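Local coordinates for protein polyporopepsin (Irpex lacteus, PDB 1WKR) that cleaves peptide bonds as an aspartic endopeptidase of broad specificity that clots milk, here held in complex with the inhibitor pepstatin, at residues L217-S222 and G294-D299; G41-Y46 and G100-L105; F147-S152 and L313-S318. All blocks are in the same frame, centred on the assembly; numbering follows the deposited sequence.

Interaction 1: residues L217-S222 and G294-D299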
ATOM      1  N   LEU A 217      -1.826  -7.869  -3.452  1.00  3.64           N
ATOM      2  CA  LEU A 217      -2.107  -9.098  -2.748  1.00  3.56           C
ATOM      3  C   LEU A 217      -1.572  -9.059  -1.310  1.00  3.33           C
ATOM      4  O   LEU A 217      -0.797  -8.186  -0.942  1.00  4.48           O
ATOM      5  CB  LEU A 217      -1.466 -10.282  -3.527  1.00  4.35           C
ATOM      6  CG  LEU A 217      -2.015 -10.475  -4.938  1.00  4.26           C
ATOM      7  CD1 LEU A 217      -1.462 -11.770  -5.535  1.00  5.56           C
ATOM      8  CD2 LEU A 217      -3.555 -10.504  -5.032  1.00  5.25           C
ATOM      9  N   THR A 218      -2.045 -10.009  -0.508  1.00  3.64           N
ATOM     10  CA  THR A 218      -1.487 -10.259   0.791  1.00  3.48           C
ATOM     11  C   THR A 218      -0.420 -11.331   0.588  1.00  3.55           C
ATOM     12  O   THR A 218      -0.792 -12.540   0.364  1.00  4.42           O
ATOM     13  CB  THR A 218      -2.603 -10.631   1.755  1.00  3.95           C
ATOM     14  OG1 THR A 218      -3.481  -9.490   1.872  1.00  5.01           O
ATOM     15  CG2 THR A 218      -2.106 -10.964   3.162  1.00  5.68           C
ATOM     16  N   LEU A 219       0.827 -10.942   0.496  1.00  3.60           N
ATOM     17  CA  LEU A 219       1.888 -11.853   0.096  1.00  4.36           C
ATOM     18  C   LEU A 219       2.603 -12.420   1.294  1.00  3.79           C
ATOM     19  O   LEU A 219       2.911 -11.709   2.272  1.00  4.63           O
ATOM     20  CB  LEU A 219       2.914 -11.122  -0.801  1.00  5.04           C
ATOM     21  CG  LEU A 219       2.394 -10.577  -2.132  1.00  3.48           C
ATOM     22  CD1 LEU A 219       3.550  -9.855  -2.869  1.00  5.98           C
ATOM     23  CD2 LEU A 219       1.832 -11.716  -2.977  1.00  5.36           C
ATOM     24  N   ILE A 220       2.898 -13.712   1.216  1.00  3.44           N
ATOM     25  CA  ILE A 220       3.616 -14.410   2.303  1.00  3.63           C
ATOM     26  C   ILE A 220       4.746 -15.227   1.758  1.00  3.19           C
ATOM     27  O   ILE A 220       4.712 -15.681   0.600  1.00  4.23           O
ATOM     28  CB  ILE A 220       2.604 -15.276   3.162  1.00  3.90           C
ATOM     29  CG1 ILE A 220       1.912 -16.351   2.284  1.00  4.41           C
ATOM     30  CG2 ILE A 220       1.590 -14.348   3.801  1.00  5.37           C
ATOM     31  CD1 ILE A 220       0.941 -17.224   3.078  1.00  5.04           C
ATOM     32  N   ALA A 221       5.767 -15.404   2.573  1.00  3.49           N
ATOM     33  CA  ALA A 221       6.957 -16.164   2.166  1.00  3.74           C
ATOM     34  C   ALA A 221       6.592 -17.516   1.563  1.00  4.44           C
ATOM     35  O   ALA A 221       5.586 -18.093   1.935  1.00  4.71           O
ATOM     36  CB  ALA A 221       7.883 -16.380   3.369  1.00  5.24           C
ATOM     37  N   SER A 222       7.428 -17.992   0.662  1.00  4.28           N
ATOM     38  CA  SER A 222       7.060 -19.193  -0.122  1.00  4.24           C
ATOM     39  C   SER A 222       6.764 -20.405   0.677  1.00  4.90           C
ATOM     40  O   SER A 222       5.868 -21.167   0.324  1.00  4.87           O
ATOM     41  CB  SER A 222       8.240 -19.475  -1.121  1.00  4.87           C
ATOM     42  OG  SER A 222       8.484 -18.344  -1.944  1.00  5.19           O
ATOM     43  N   GLY A 294      -1.050 -14.487  -1.786  1.00  4.18           N
ATOM     44  CA  GLY A 294      -0.070 -14.872  -2.806  1.00  4.51           C
ATOM     45  C   GLY A 294       1.280 -15.152  -2.292  1.00  4.47           C
ATOM     46  O   GLY A 294       1.549 -14.948  -1.092  1.00  4.81           O
ATOM     47  N   ASP A 295       2.158 -15.581  -3.167  1.00  4.61           N
ATOM     48  CA  ASP A 295       3.517 -15.958  -2.842  1.00  5.27           C
ATOM     49  C   ASP A 295       4.400 -14.759  -2.974  1.00  4.73           C
ATOM     50  O   ASP A 295       4.501 -14.155  -4.071  1.00  5.80           O
ATOM     51  CB  ASP A 295       3.962 -17.098  -3.782  1.00  4.76           C
ATOM     52  CG  ASP A 295       5.215 -17.824  -3.303  1.00  5.85           C
ATOM     53  OD1 ASP A 295       6.078 -17.230  -2.666  1.00  5.53           O
ATOM     54  OD2 ASP A 295       5.312 -19.086  -3.502  1.00  6.76           O
ATOM     55  N   LEU A 296       5.117 -14.362  -1.908  1.00  4.42           N
ATOM     56  CA  LEU A 296       6.089 -13.285  -1.970  1.00  4.67           C
ATOM     57  C   LEU A 296       7.249 -13.583  -2.949  1.00  4.33           C
ATOM     58  O   LEU A 296       7.883 -12.650  -3.408  1.00  5.30           O
ATOM     59  CB  LEU A 296       6.622 -13.056  -0.550  1.00  4.65           C
ATOM     60  CG  LEU A 296       7.629 -11.939  -0.345  1.00  4.89           C
ATOM     61  CD1 LEU A 296       7.083 -10.567  -0.785  1.00  6.51           C
ATOM     62  CD2 LEU A 296       8.068 -11.909   1.111  1.00  7.14           C
ATOM     63  N   GLY A 297       7.555 -14.867  -3.133  1.00  4.38           N
ATOM     64  CA  GLY A 297       8.629 -15.193  -4.062  1.00  4.92           C
ATOM     65  C   GLY A 297       9.960 -15.319  -3.415  1.00  5.10           C
ATOM     66  O   GLY A 297      11.011 -15.348  -4.125  1.00  5.56           O
ATOM     67  N   SER A 298      10.004 -15.432  -2.109  1.00  4.89           N
ATOM     68  CA  SER A 298      11.204 -15.630  -1.291  1.00  5.29           C
ATOM     69  C   SER A 298      10.839 -16.419  -0.045  1.00  5.25           C
ATOM     70  O   SER A 298       9.685 -16.295   0.422  1.00  4.58           O
ATOM     71  CB  SER A 298      11.900 -14.287  -0.925  1.00  5.88           C
ATOM     72  OG  SER A 298      10.979 -13.413  -0.350  1.00  8.18           O
ATOM     73  N   ASP A 299      11.766 -17.179   0.521  1.00  5.97           N
ATOM     74  CA  ASP A 299      11.525 -17.966   1.677  1.00  5.89           C
ATOM     75  C   ASP A 299      11.625 -17.106   2.933  1.00  5.79           C
ATOM     76  O   ASP A 299      12.280 -16.047   2.952  1.00  6.04           O
ATOM     77  CB  ASP A 299      12.588 -19.058   1.813  1.00  7.46           C
ATOM     78  CG  ASP A 299      12.455 -20.099   0.731  1.00  9.49           C
ATOM     79  OD1 ASP A 299      11.422 -20.306   0.156  1.00 10.89           O
ATOM     80  OD2 ASP A 299      13.471 -20.831   0.538  1.00 13.64           O
TER
HETATM   81  O   HOH W   1       5.574 -21.569  -2.339  1.00  7.09           O

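Interaction 2: residues G41-Y46 and G100-L105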
ATOM      1  N   GLY A  41       4.208  11.543 -14.617  1.00  6.13           N
ATOM      2  CA  GLY A  41       4.717  11.478 -16.016  1.00  7.21           C
ATOM      3  C   GLY A  41       4.393  10.173 -16.634  1.00  7.84           C
ATOM      4  O   GLY A  41       4.788   9.963 -17.834  1.00  9.52           O
ATOM      5  N   ALA A  42       3.753   9.203 -15.972  1.00  7.88           N
ATOM      6  CA  ALA A  42       3.352   7.946 -16.624  1.00  9.22           C
ATOM      7  C   ALA A  42       2.224   8.110 -17.548  1.00  9.67           C
ATOM      8  O   ALA A  42       1.917   7.150 -18.372  1.00 11.18           O
ATOM      9  CB  ALA A  42       3.022   6.866 -15.554  1.00  8.27           C
ATOM     10  N   ASP A  43       1.495   9.174 -17.517  1.00  7.97           N
ATOM     11  CA  ASP A  43       0.319   9.421 -18.445  1.00  9.12           C
ATOM     12  C   ASP A  43       0.385  10.870 -18.855  1.00  8.53           C
ATOM     13  O   ASP A  43       1.121  11.218 -19.829  1.00  8.55           O
ATOM     14  CB  ASP A  43      -0.939   8.992 -17.833  1.00  9.61           C
ATOM     15  CG  ASP A  43      -2.143   9.172 -18.762  1.00  9.78           C
ATOM     16  OD1 ASP A  43      -1.923   9.551 -19.911  1.00 12.43           O
ATOM     17  OD2 ASP A  43      -3.314   8.990 -18.312  1.00 14.15           O
ATOM     18  N   LYS A  44      -0.294  11.756 -18.152  1.00  6.61           N
ATOM     19  CA  LYS A  44      -0.266  13.212 -18.494  1.00  7.01           C
ATOM     20  C   LYS A  44       1.163  13.701 -18.460  1.00  6.98           C
ATOM     21  O   LYS A  44       1.978  13.427 -17.564  1.00  8.09           O
ATOM     22  CB  LYS A  44      -1.018  13.971 -17.426  1.00  7.51           C
ATOM     23  CG  LYS A  44      -2.505  13.634 -17.407  1.00  9.74           C
ATOM     24  CD  LYS A  44      -3.184  14.351 -16.168  1.00 11.89           C
ATOM     25  CE  LYS A  44      -4.644  14.241 -16.059  0.25 13.60           C
ATOM     26  NZ  LYS A  44      -5.351  15.396 -15.745  0.25 11.03           N
ATOM     27  N   SER A  45       1.529  14.601 -19.412  1.00  6.89           N
ATOM     28  CA  SER A  45       2.806  15.274 -19.405  1.00  7.46           C
ATOM     29  C   SER A  45       2.835  16.233 -18.169  1.00  6.79           C
ATOM     30  O   SER A  45       1.837  16.805 -17.798  1.00  7.00           O
ATOM     31  CB  SER A  45       2.944  16.119 -20.665  1.00  7.69           C
ATOM     32  OG  SER A  45       2.884  15.285 -21.806  1.00  9.16           O
ATOM     33  N   TYR A  46       4.059  16.409 -17.700  1.00  6.02           N
ATOM     34  CA  TYR A  46       4.302  17.387 -16.617  1.00  6.29           C
ATOM     35  C   TYR A  46       4.049  18.802 -17.158  1.00  6.24           C
ATOM     36  O   TYR A  46       4.753  19.260 -18.060  1.00  8.63           O
ATOM     37  CB  TYR A  46       5.726  17.281 -16.143  1.00  6.31           C
ATOM     38  CG  TYR A  46       6.151  18.197 -15.022  1.00  5.56           C
ATOM     39  CD1 TYR A  46       5.279  18.578 -14.008  1.00  5.25           C
ATOM     40  CD2 TYR A  46       7.472  18.643 -14.961  1.00  6.20           C
ATOM     41  CE1 TYR A  46       5.702  19.406 -12.974  1.00  6.05           C
ATOM     42  CE2 TYR A  46       7.891  19.454 -13.931  1.00  5.14           C
ATOM     43  CZ  TYR A  46       7.026  19.803 -12.976  1.00  5.41           C
ATOM     44  OH  TYR A  46       7.532  20.600 -11.925  1.00  6.78           O
ATOM     45  N   GLY A 100      -2.949   2.827 -15.760  1.00 10.41           N
ATOM     46  CA  GLY A 100      -4.060   3.288 -14.921  1.00 11.56           C
ATOM     47  C   GLY A 100      -3.737   4.457 -13.971  1.00  9.14           C
ATOM     48  O   GLY A 100      -4.639   4.877 -13.279  1.00 10.57           O
ATOM     49  N   VAL A 101      -2.436   4.898 -13.932  1.00  8.65           N
ATOM     50  CA  VAL A 101      -2.046   5.989 -13.022  1.00  7.48           C
ATOM     51  C   VAL A 101      -1.049   6.917 -13.720  1.00  7.00           C
ATOM     52  O   VAL A 101      -0.412   6.617 -14.700  1.00  8.27           O
ATOM     53  CB  VAL A 101      -1.457   5.422 -11.723  1.00  7.50           C
ATOM     54  CG1 VAL A 101      -2.454   4.448 -11.010  1.00  8.25           C
ATOM     55  CG2 VAL A 101      -0.109   4.793 -11.881  1.00  7.76           C
ATOM     56  N   ASP A 102      -0.935   8.132 -13.112  1.00  6.20           N
ATOM     57  CA  ASP A 102       0.074   9.114 -13.519  1.00  5.87           C
ATOM     58  C   ASP A 102       1.441   8.926 -12.909  1.00  5.62           C
ATOM     59  O   ASP A 102       2.403   9.489 -13.342  1.00  5.65           O
ATOM     60  CB  ASP A 102      -0.402  10.519 -13.227  1.00  5.93           C
ATOM     61  CG  ASP A 102      -1.483  11.016 -14.176  1.00  6.16           C
ATOM     62  OD1 ASP A 102      -1.099  11.233 -15.378  1.00  8.06           O
ATOM     63  OD2 ASP A 102      -2.629  11.190 -13.818  1.00  8.44           O
ATOM     64  N   GLY A 103       1.506   8.146 -11.793  1.00  5.28           N
ATOM     65  CA  GLY A 103       2.720   8.033 -11.027  1.00  4.98           C
ATOM     66  C   GLY A 103       2.332   7.576  -9.609  1.00  4.06           C
ATOM     67  O   GLY A 103       1.293   6.956  -9.419  1.00  4.97           O
ATOM     68  N   ILE A 104       3.225   7.904  -8.648  1.00  4.36           N
ATOM     69  CA  ILE A 104       3.098   7.420  -7.259  1.00  4.24           C
ATOM     70  C   ILE A 104       3.097   8.604  -6.299  1.00  4.24           C
ATOM     71  O   ILE A 104       3.897   9.551  -6.464  1.00  4.88           O
ATOM     72  CB  ILE A 104       4.226   6.407  -6.905  1.00  3.75           C
ATOM     73  CG1 ILE A 104       3.968   5.112  -7.654  1.00  5.46           C
ATOM     74  CG2 ILE A 104       4.335   6.211  -5.388  1.00  5.87           C
ATOM     75  CD1 ILE A 104       5.014   3.994  -7.358  1.00  5.75           C
ATOM     76  N   LEU A 105       2.259   8.493  -5.284  1.00  4.12           N
ATOM     77  CA  LEU A 105       2.350   9.331  -4.075  1.00  4.26           C
ATOM     78  C   LEU A 105       3.173   8.527  -3.043  1.00  4.22           C
ATOM     79  O   LEU A 105       2.683   7.508  -2.545  1.00  4.33           O
ATOM     80  CB  LEU A 105       0.989   9.692  -3.530  1.00  5.16           C
ATOM     81  CG  LEU A 105       1.033  10.679  -2.338  1.00  4.87           C
ATOM     82  CD1 LEU A 105       1.354  12.067  -2.836  1.00  6.98           C
ATOM     83  CD2 LEU A 105      -0.242  10.667  -1.571  1.00  8.82           C
TER
HETATM   84  O   HOH W   2       1.606  11.556 -15.654  1.00  7.04           O
HETATM   85  O   HOH W   3       0.027   5.283 -17.203  1.00 15.10           O

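Interaction 3: residues F147-S152 and L313-S318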
ATOM      1  N   PHE A 147      -9.016   2.119   3.543  1.00  3.69           N
ATOM      2  CA  PHE A 147      -9.484   1.396   2.351  1.00  4.76           C
ATOM      3  C   PHE A 147     -10.720   0.615   2.723  1.00  4.47           C
ATOM      4  O   PHE A 147     -10.991   0.363   3.898  1.00  4.76           O
ATOM      5  CB  PHE A 147      -8.394   0.457   1.819  1.00  4.00           C
ATOM      6  CG  PHE A 147      -7.149   1.104   1.230  1.00  3.95           C
ATOM      7  CD1 PHE A 147      -7.043   2.432   0.988  1.00  4.42           C
ATOM      8  CD2 PHE A 147      -6.117   0.277   0.842  1.00  4.67           C
ATOM      9  CE1 PHE A 147      -5.908   2.972   0.361  1.00  3.95           C
ATOM     10  CE2 PHE A 147      -4.953   0.782   0.233  1.00  5.21           C
ATOM     11  CZ  PHE A 147      -4.878   2.140  -0.009  1.00  4.83           C
ATOM     12  N   GLU A 148     -11.518   0.238   1.718  1.00  4.56           N
ATOM     13  CA  GLU A 148     -12.730  -0.534   1.932  1.00  4.50           C
ATOM     14  C   GLU A 148     -12.902  -1.524   0.811  1.00  4.39           C
ATOM     15  O   GLU A 148     -12.425  -1.280  -0.317  1.00  5.08           O
ATOM     16  CB  GLU A 148     -13.953   0.408   1.955  1.00  5.59           C
ATOM     17  CG  GLU A 148     -13.935   1.363   3.102  1.00  7.42           C
ATOM     18  CD  GLU A 148     -15.120   2.322   3.126  1.00  8.13           C
ATOM     19  OE1 GLU A 148     -16.009   2.268   2.216  1.00  8.50           O
ATOM     20  OE2 GLU A 148     -15.114   3.139   4.105  1.00 10.29           O
ATOM     21  N   PRO A 149     -13.608  -2.639   1.046  1.00  3.85           N
ATOM     22  CA  PRO A 149     -13.881  -3.568  -0.076  1.00  4.65           C
ATOM     23  C   PRO A 149     -14.703  -2.872  -1.156  1.00  5.16           C
ATOM     24  O   PRO A 149     -15.365  -1.871  -0.919  1.00  6.21           O
ATOM     25  CB  PRO A 149     -14.716  -4.676   0.609  1.00  4.53           C
ATOM     26  CG  PRO A 149     -14.386  -4.546   2.074  1.00  4.64           C
ATOM     27  CD  PRO A 149     -14.261  -3.053   2.308  1.00  4.34           C
ATOM     28  N   THR A 150     -14.640  -3.461  -2.337  1.00  6.34           N
ATOM     29  CA  THR A 150     -15.333  -2.860  -3.478  1.00  7.56           C
ATOM     30  C   THR A 150     -16.103  -3.942  -4.297  1.00  8.11           C
ATOM     31  O   THR A 150     -15.714  -5.108  -4.296  1.00  7.81           O
ATOM     32  CB  THR A 150     -14.345  -2.146  -4.283  1.00  7.85           C
ATOM     33  OG1 THR A 150     -15.079  -1.377  -5.299  1.00  9.90           O
ATOM     34  CG2 THR A 150     -13.388  -3.046  -5.064  1.00 10.29           C
ATOM     35  N   THR A 151     -17.152  -3.456  -4.955  1.00  9.77           N
ATOM     36  CA  THR A 151     -17.902  -4.286  -5.974  1.00 11.59           C
ATOM     37  C   THR A 151     -18.027  -3.411  -7.189  1.00 12.90           C
ATOM     38  O   THR A 151     -18.912  -3.789  -8.064  1.00 13.71           O
ATOM     39  CB  THR A 151     -19.305  -4.661  -5.469  1.00 13.55           C
ATOM     40  OG1 THR A 151     -20.028  -3.511  -5.154  1.00 16.97           O
ATOM     41  CG2 THR A 151     -19.217  -5.555  -4.176  1.00 13.09           C
ATOM     42  N   SER A 152     -17.267  -2.399  -7.377  1.00 12.32           N
ATOM     43  CA  SER A 152     -17.281  -1.601  -8.690  1.00 13.10           C
ATOM     44  C   SER A 152     -15.959  -1.526  -9.150  1.00 12.44           C
ATOM     45  O   SER A 152     -14.880  -1.719  -8.574  1.00 13.87           O
ATOM     46  CB  SER A 152     -17.931  -0.221  -8.338  1.00 17.55           C
ATOM     47  OG  SER A 152     -19.254  -0.367  -8.007  1.00 21.98           O
ATOM     48  N   LEU A 313      -5.606  -4.364   3.737  1.00  3.28           N
ATOM     49  CA  LEU A 313      -5.983  -3.050   4.242  1.00  3.75           C
ATOM     50  C   LEU A 313      -7.377  -2.645   3.889  1.00  4.29           C
ATOM     51  O   LEU A 313      -7.952  -1.740   4.490  1.00  4.12           O
ATOM     52  CB  LEU A 313      -4.970  -2.027   3.746  1.00  3.64           C
ATOM     53  CG  LEU A 313      -3.547  -2.270   4.257  1.00  4.06           C
ATOM     54  CD1 LEU A 313      -2.544  -1.398   3.528  1.00  6.84           C
ATOM     55  CD2 LEU A 313      -3.460  -2.042   5.758  1.00  4.63           C
ATOM     56  N   GLU A 314      -8.034  -3.321   2.905  1.00  3.38           N
ATOM     57  CA  GLU A 314      -9.455  -3.136   2.700  1.00  3.73           C
ATOM     58  C   GLU A 314     -10.289  -3.538   3.915  1.00  4.62           C
ATOM     59  O   GLU A 314     -11.454  -3.164   4.023  1.00  4.52           O
ATOM     60  CB  GLU A 314      -9.938  -3.883   1.458  1.00  5.10           C
ATOM     61  CG  GLU A 314      -9.542  -3.243   0.139  1.00  4.08           C
ATOM     62  CD  GLU A 314      -9.877  -4.082  -1.058  1.00  4.50           C
ATOM     63  OE1 GLU A 314      -9.616  -5.312  -0.989  1.00  5.08           O
ATOM     64  OE2 GLU A 314     -10.367  -3.580  -2.063  1.00  6.10           O
ATOM     65  N   ARG A 315      -9.688  -4.321   4.814  1.00  3.53           N
ATOM     66  CA  ARG A 315     -10.366  -4.826   6.009  1.00  4.29           C
ATOM     67  C   ARG A 315      -9.871  -4.213   7.302  1.00  4.01           C
ATOM     68  O   ARG A 315     -10.479  -4.484   8.348  1.00  3.89           O
ATOM     69  CB  ARG A 315     -10.246  -6.334   6.053  1.00  4.19           C
ATOM     70  CG  ARG A 315     -10.821  -7.068   4.847  1.00  4.43           C
ATOM     71  CD  ARG A 315     -12.312  -6.910   4.712  1.00  4.65           C
ATOM     72  NE  ARG A 315     -12.894  -7.549   3.509  1.00  4.23           N
ATOM     73  CZ  ARG A 315     -13.926  -8.346   3.541  1.00  3.75           C
ATOM     74  NH1 ARG A 315     -14.477  -8.843   4.657  1.00  4.38           N
ATOM     75  NH2 ARG A 315     -14.434  -8.770   2.352  1.00  4.28           N
ATOM     76  N   PHE A 316      -8.794  -3.423   7.300  1.00  3.77           N
ATOM     77  CA  PHE A 316      -8.209  -2.852   8.514  1.00  3.94           C
ATOM     78  C   PHE A 316      -7.795  -1.456   8.269  1.00  4.34           C
ATOM     79  O   PHE A 316      -7.130  -1.141   7.250  1.00  4.23           O
ATOM     80  CB  PHE A 316      -7.027  -3.707   8.982  1.00  4.10           C
ATOM     81  CG  PHE A 316      -7.447  -5.131   9.313  1.00  3.66           C
ATOM     82  CD1 PHE A 316      -8.113  -5.394  10.505  1.00  4.23           C
ATOM     83  CD2 PHE A 316      -7.215  -6.170   8.433  1.00  4.21           C
ATOM     84  CE1 PHE A 316      -8.561  -6.638  10.794  1.00  4.86           C
ATOM     85  CE2 PHE A 316      -7.672  -7.450   8.759  1.00  5.47           C
ATOM     86  CZ  PHE A 316      -8.344  -7.658   9.909  1.00  4.62           C
ATOM     87  N   TYR A 317      -8.078  -0.567   9.194  1.00  3.72           N
ATOM     88  CA  TYR A 317      -7.607   0.827   9.160  1.00  3.38           C
ATOM     89  C   TYR A 317      -6.126   0.838   9.561  1.00  3.51           C
ATOM     90  O   TYR A 317      -5.752   0.106  10.499  1.00  4.06           O
ATOM     91  CB  TYR A 317      -8.409   1.654  10.168  1.00  4.18           C
ATOM     92  CG  TYR A 317      -8.162   3.142  10.116  1.00  3.99           C
ATOM     93  CD1 TYR A 317      -8.489   3.880   8.976  1.00  4.68           C
ATOM     94  CD2 TYR A 317      -7.668   3.842  11.215  1.00  5.16           C
ATOM     95  CE1 TYR A 317      -8.334   5.262   8.916  1.00  4.45           C
ATOM     96  CE2 TYR A 317      -7.563   5.232  11.171  1.00  4.74           C
ATOM     97  CZ  TYR A 317      -7.882   5.902  10.053  1.00  4.79           C
ATOM     98  OH  TYR A 317      -7.777   7.312  10.012  1.00  5.49           O
ATOM     99  N   SER A 318      -5.309   1.643   8.910  1.00  3.34           N
ATOM    100  CA  SER A 318      -3.833   1.618   9.205  1.00  4.04           C
ATOM    101  C   SER A 318      -3.326   3.005   9.435  1.00  3.81           C
ATOM    102  O   SER A 318      -3.729   3.984   8.826  1.00  3.77           O
ATOM    103  CB  SER A 318      -3.105   0.894   8.074  1.00  3.52           C
ATOM    104  OG  SER A 318      -3.345   1.444   6.782  1.00  4.48           O
TER
HETATM  105  O   HOH W   4      -9.264   0.500   6.070  1.00  5.96           O
HETATM  106  O   HOH W   5     -12.523  -1.355   5.741  1.00  6.47           O

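Interaction 1: residues L217-S222 and G294-D299
Leu219 packs against the backbone of Gly294, and this is the tight end of the contact. Its CD2 methyl sits 3.5 Å from Gly294 C. Gly294 has no side chain, so the leucine can press against the main chain itself. CG of Leu219 stands anti to the carbonyl carbon (chi1 -63°), and this sends its two methyls to different residues. CD2 takes Gly294, while CD1 of Leu219 reaches CD1 of Leu296 at 4.2 Å. The two leucines cross at about a right angle. The strands run parallel here, and backbone bonds tie them in sequence. Gly294 N donates to Thr218 O, and Ile220 N donates to Gly294 O. Leu296 N continues the series to Ile220 O at 2.9 Å. Strand 218-220 follows the catalytic Asp212 in the chain. Its other edge pairs with strand 306-308, as expected of the C-terminal psi loop in pepsin-like enzymes. Leu217 and Leu219 both pack on the bound peptide.

The far end has less apolar packing and lies nearer to solvent. Beyond the strands the contact is polar, with Asp295 and Ser222 partly exposed. Ser222 N, in the first turn of helix 222-232, donates to Ser298 O at 2.8 Å. Ser222 OG donates to the syn lone pair of Asp295 OD1 at 2.7 Å. Asp295 OD1 also accepts from Gly297 N at 2.8 Å, on the anti side and tilted out of the carboxylate plane, closing an Asx turn. A water bridges Asp295 OD2 and Ser222 O. OD1 thus has two donors and OD2 a water, beside the start of a helix. These surroundings probably favour the charged form of Asp295.

Interaction 2: residues G41-Y46 and G100-L105
Asp102 turns CG anti to its own carbonyl carbon (chi1 -74°), and this swings its carboxylate over the loop at Asp43 and Lys44. Asp102 OD1 then accepts a bond of 2.9 Å from Lys44 N, which arrives nearly along the C-O axis. CB of Lys44 is 3.4 Å from Asp102 OD1, and chi1 of -66° keeps CG by the same oxygen. The amine at the end of the lysine goes on to the carbonyl of Thr26, and OD2 of Asp102 takes a bond from Ser28 N.

The main chain of Asp102 holds the loop a second time. Asp102 O accepts from Ala42 N at 3.0 Å. CB of Ala42 rests 3.5 Å from Val101 O. Water completes the contact. One water accepts from Gly41 N and Asp43 N and lies 2.7 Å from Asp102 OD1. A second lies between Ala42 O and Val101 O.

Strand 103-106 runs between strand 25-32, to which it is parallel, and strand 39-40, to which it is antiparallel. This is the psi loop of the N-terminal lobe, whose strand 25-32 ends in the catalytic Asp32. The contact fixes the exit from strand 39-40 to the entry of strand 103-106.

Asp43 lies on the exposed side, its carboxylate plane only 16° from that of Asp102. Asp43 OD2 is 4.3 Å from Asp102 OD1. Two negative charges this close would tend to disfavour each other, while the backbone N-H donors to both oxygens of Asp102 probably help to stabilise its charge.

Interaction 3: residues F147-S152 and L313-S318
The ring of Phe147 meets Leu313 obliquely through one ring carbon, Phe147 CD2, 3.9 Å from Leu313 CB. Tyr14, outside the two segments, stacks on the same ring. The guanidinium of Arg315 meets Pro149 obliquely through NE, 3.6 Å from Pro149 CG. The two side chains cross at about a right angle. Arg315 leaves its backbone on the side away from 147-152, but the chain bends at chi2 (-65°) and brings its end back to the proline. Its two terminal nitrogens are taken by Ala337 O and Asn270 OD1.

Between these two groups, Glu314 lies against the backbone of 147-152. CG of Glu314 is 3.5 Å from Glu148 O. The chain is extended beyond CG and carries the carboxylate past Pro149, where OE2 accepts from Asn9 ND2. Glu148 O is itself bonded to Asn157 ND2.

Segment 147-152 is the loop that leaves strand 142-146 for strand 155-162. Segment 313-318 comes off helix 310-313 into strand 316-321. Strands 142-146 and 316-321 are antiparallel neighbours in the six-stranded interdomain sheet of the pepsin fold. Beyond the end of their pairing the chains stay close, but are joined by packing and water. The end of the helix thus meets the loop between two strands.

Backbone oxygens do much of the touching here. Phe147 CB lies 3.5 Å from Leu313 O, and Pro149 CD 3.3 Å from Glu314 O. The CA of Glu148 makes a C-H...O contact with Glu314 O. Direct bonds give way to water: one water donates to Phe147 O at 2.9 Å and to Glu314 O at 2.7 Å. A second water lies between Phe147 O and Leu313 O.

How the interactions relate
Interactions 1 and 2 lie near the psi loops of the two lobes, but join different elements. Each psi loop has a first strand that leads to a catalytic aspartate, and the two contacts have centres 28 Å apart. Interaction 3 has its centre nearest the centre of the molecule, at the end of two strands of the interdomain sheet, and comes within about 6 Å of interaction 1 at the nearest atoms. Interaction 1 combines a buried strand pair with a polar end near the surface. Interaction 2 relies on one buried aspartate gripping an exposed loop. Interaction 3 is partly buried and held by packing and water bridges. Along the chain, interaction 2 closes first, and interaction 1 is nested within the loop closed by interaction 3.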